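Local coordinates for protein NAD(P)H-FMN oxidoreductase (Bacillus subtilis, PDB 5LVA) that binds flavin mononucleotide and probably uses it to pass electrons from NAD(P)H to an acceptor, at residues V3-F8 / P29-R34. Residues are numbered along the deposited sequence; the frame is centred on the assembly and turned at random.
Sequences VLVLAF and PGITLR
Val3 to Ala7 and Ile31 to Arg34 pair in parallel as the two strands of a beta-alpha-beta unit in the flavodoxin-like sheet, 31-35 being an edge strand. Five backbone bonds join them: Gly30 O takes Val3 N, Val3 O takes Thr32 N at 2.9 Å, and Thr32 O, Val5 O and Arg34 O continue the ladder to Ala7 N. On the face bearing Val3, Val5, Ile31 and Leu33, helix 156-171 packs on the first three. Here Ile31 has CG1 anti to the carbonyl carbon (chi1 -57°), and the turn at chi2 (-68°) lays CD1 alongside Val3, 3.6 Å from Val3 CB. Ile31 CG2 meets Val5 CG2 at 4.1 Å. Trimming Ile31 to an alanine would probably open a gap beside Val3 and leave Val5 CG2 without its neighbour across the strands. The other face carries Arg34. Its CB passes 4.0 Å from Val5 O, CD reaches Leu4 CD1 at 4.1 Å, and a bend at chi3 (66°) turns the guanidinium to salt bridges with Glu50 through NH1 and Glu39 through NH2. Obliquely against that group, Leu6 CD2 rests 3.8 Å from Arg34 NH1.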
loop_
_atom_site.group_PDB
_atom_site.type_symbol
_atom_site.label_atom_id
_atom_site.label_comp_id
_atom_site.label_asym_id
_atom_site.label_seq_id
_atom_site.Cartn_x
_atom_site.Cartn_y
_atom_site.Cartn_z
ATOM N N VAL A 3 -5.156 7.444 -9.550
ATOM C CA VAL A 3 -4.504 6.589 -8.579
ATOM C C VAL A 3 -4.843 6.946 -7.146
ATOM O O VAL A 3 -4.560 8.042 -6.689
ATOM C CB VAL A 3 -2.985 6.638 -8.748
ATOM C CG1 VAL A 3 -2.321 5.703 -7.773
ATOM C CG2 VAL A 3 -2.596 6.296 -10.181
ATOM N N LEU A 4 -5.440 5.999 -6.434
ATOM C CA LEU A 4 -5.762 6.165 -5.028
ATOM C C LEU A 4 -4.645 5.580 -4.161
ATOM O O LEU A 4 -4.367 4.393 -4.238
ATOM C CB LEU A 4 -7.100 5.500 -4.722
ATOM C CG LEU A 4 -7.667 5.574 -3.309
ATOM C CD1 LEU A 4 -8.006 7.002 -2.913
ATOM C CD2 LEU A 4 -8.887 4.702 -3.211
ATOM N N VAL A 5 -3.978 6.414 -3.371
ATOM C CA VAL A 5 -2.924 5.933 -2.486
ATOM C C VAL A 5 -3.423 5.937 -1.065
ATOM O O VAL A 5 -3.579 6.993 -0.455
ATOM C CB VAL A 5 -1.631 6.789 -2.543
ATOM C CG1 VAL A 5 -0.573 6.212 -1.620
ATOM C CG2 VAL A 5 -1.088 6.896 -3.956
ATOM N N LEU A 6 -3.670 4.751 -0.531
ATOM C CA LEU A 6 -4.091 4.627 0.847
ATOM C C LEU A 6 -2.887 4.397 1.746
ATOM O O LEU A 6 -2.327 3.316 1.752
ATOM C CB LEU A 6 -5.099 3.495 0.980
ATOM C CG LEU A 6 -6.237 3.561 -0.041
ATOM C CD1 LEU A 6 -7.149 2.363 0.073
ATOM C CD2 LEU A 6 -7.017 4.821 0.177
ATOM N N ALA A 7 -2.484 5.418 2.501
ATOM C CA ALA A 7 -1.305 5.297 3.355
ATOM C C ALA A 7 -1.695 4.890 4.757
ATOM O O ALA A 7 -2.581 5.482 5.352
ATOM C CB ALA A 7 -0.526 6.582 3.374
ATOM N N PHE A 8 -1.034 3.858 5.273
ATOM C CA PHE A 8 -1.326 3.355 6.604
ATOM C C PHE A 8 -0.099 3.411 7.507
ATOM O O PHE A 8 0.695 2.476 7.563
ATOM C CB PHE A 8 -1.850 1.919 6.550
ATOM C CG PHE A 8 -3.190 1.766 5.876
ATOM C CD1 PHE A 8 -3.283 1.661 4.499
ATOM C CD2 PHE A 8 -4.347 1.667 6.627
ATOM C CE1 PHE A 8 -4.500 1.491 3.879
ATOM C CE2 PHE A 8 -5.571 1.498 6.007
ATOM C CZ PHE A 8 -5.648 1.414 4.630
ATOM N N PRO A 29 -0.895 15.278 -10.661
ATOM C CA PRO A 29 -2.300 15.133 -11.033
ATOM C C PRO A 29 -2.645 13.658 -11.123
ATOM O O PRO A 29 -1.777 12.839 -11.430
ATOM C CB PRO A 29 -2.381 15.813 -12.400
ATOM C CG PRO A 29 -1.176 16.684 -12.468
ATOM C CD PRO A 29 -0.118 15.973 -11.696
ATOM N N GLY A 30 -3.894 13.323 -10.831
ATOM C CA GLY A 30 -4.329 11.942 -10.861
ATOM C C GLY A 30 -4.213 11.247 -9.520
ATOM O O GLY A 30 -4.933 10.292 -9.257
ATOM N N ILE A 31 -3.309 11.728 -8.673
ATOM C CA ILE A 31 -3.090 11.115 -7.376
ATOM C C ILE A 31 -4.033 11.655 -6.321
ATOM O O ILE A 31 -4.140 12.856 -6.126
ATOM C CB ILE A 31 -1.656 11.331 -6.866
ATOM C CG1 ILE A 31 -0.633 10.805 -7.857
ATOM C CG2 ILE A 31 -1.469 10.614 -5.557
ATOM C CD1 ILE A 31 -0.665 9.337 -7.978
ATOM N N THR A 32 -4.707 10.744 -5.640
ATOM C CA THR A 32 -5.434 11.038 -4.420
ATOM C C THR A 32 -4.700 10.390 -3.251
ATOM O O THR A 32 -4.791 9.184 -3.068
ATOM C CB THR A 32 -6.856 10.496 -4.486
ATOM O OG1 THR A 32 -7.446 10.876 -5.726
ATOM C CG2 THR A 32 -7.692 10.987 -3.342
ATOM N N LEU A 33 -3.958 11.162 -2.471
ATOM C CA LEU A 33 -3.268 10.574 -1.332
ATOM C C LEU A 33 -4.112 10.748 -0.090
ATOM O O LEU A 33 -4.764 11.757 0.080
ATOM C CB LEU A 33 -1.878 11.179 -1.138
ATOM C CG LEU A 33 -1.042 10.422 -0.101
ATOM C CD1 LEU A 33 0.381 10.248 -0.578
ATOM C CD2 LEU A 33 -1.041 11.126 1.232
ATOM N N ARG A 34 -4.128 9.727 0.752
ATOM C CA ARG A 34 -4.896 9.760 1.979
ATOM C C ARG A 34 -4.075 9.177 3.117
ATOM O O ARG A 34 -3.304 8.249 2.932
ATOM C CB ARG A 34 -6.208 9.000 1.825
ATOM C CG ARG A 34 -7.171 9.622 0.855
ATOM C CD ARG A 34 -8.455 8.818 0.756
ATOM N NE ARG A 34 -9.210 8.843 2.001
ATOM C CZ ARG A 34 -9.852 7.799 2.509
ATOM N NH1 ARG A 34 -9.829 6.640 1.878
ATOM N NH2 ARG A 34 -10.509 7.910 3.652
#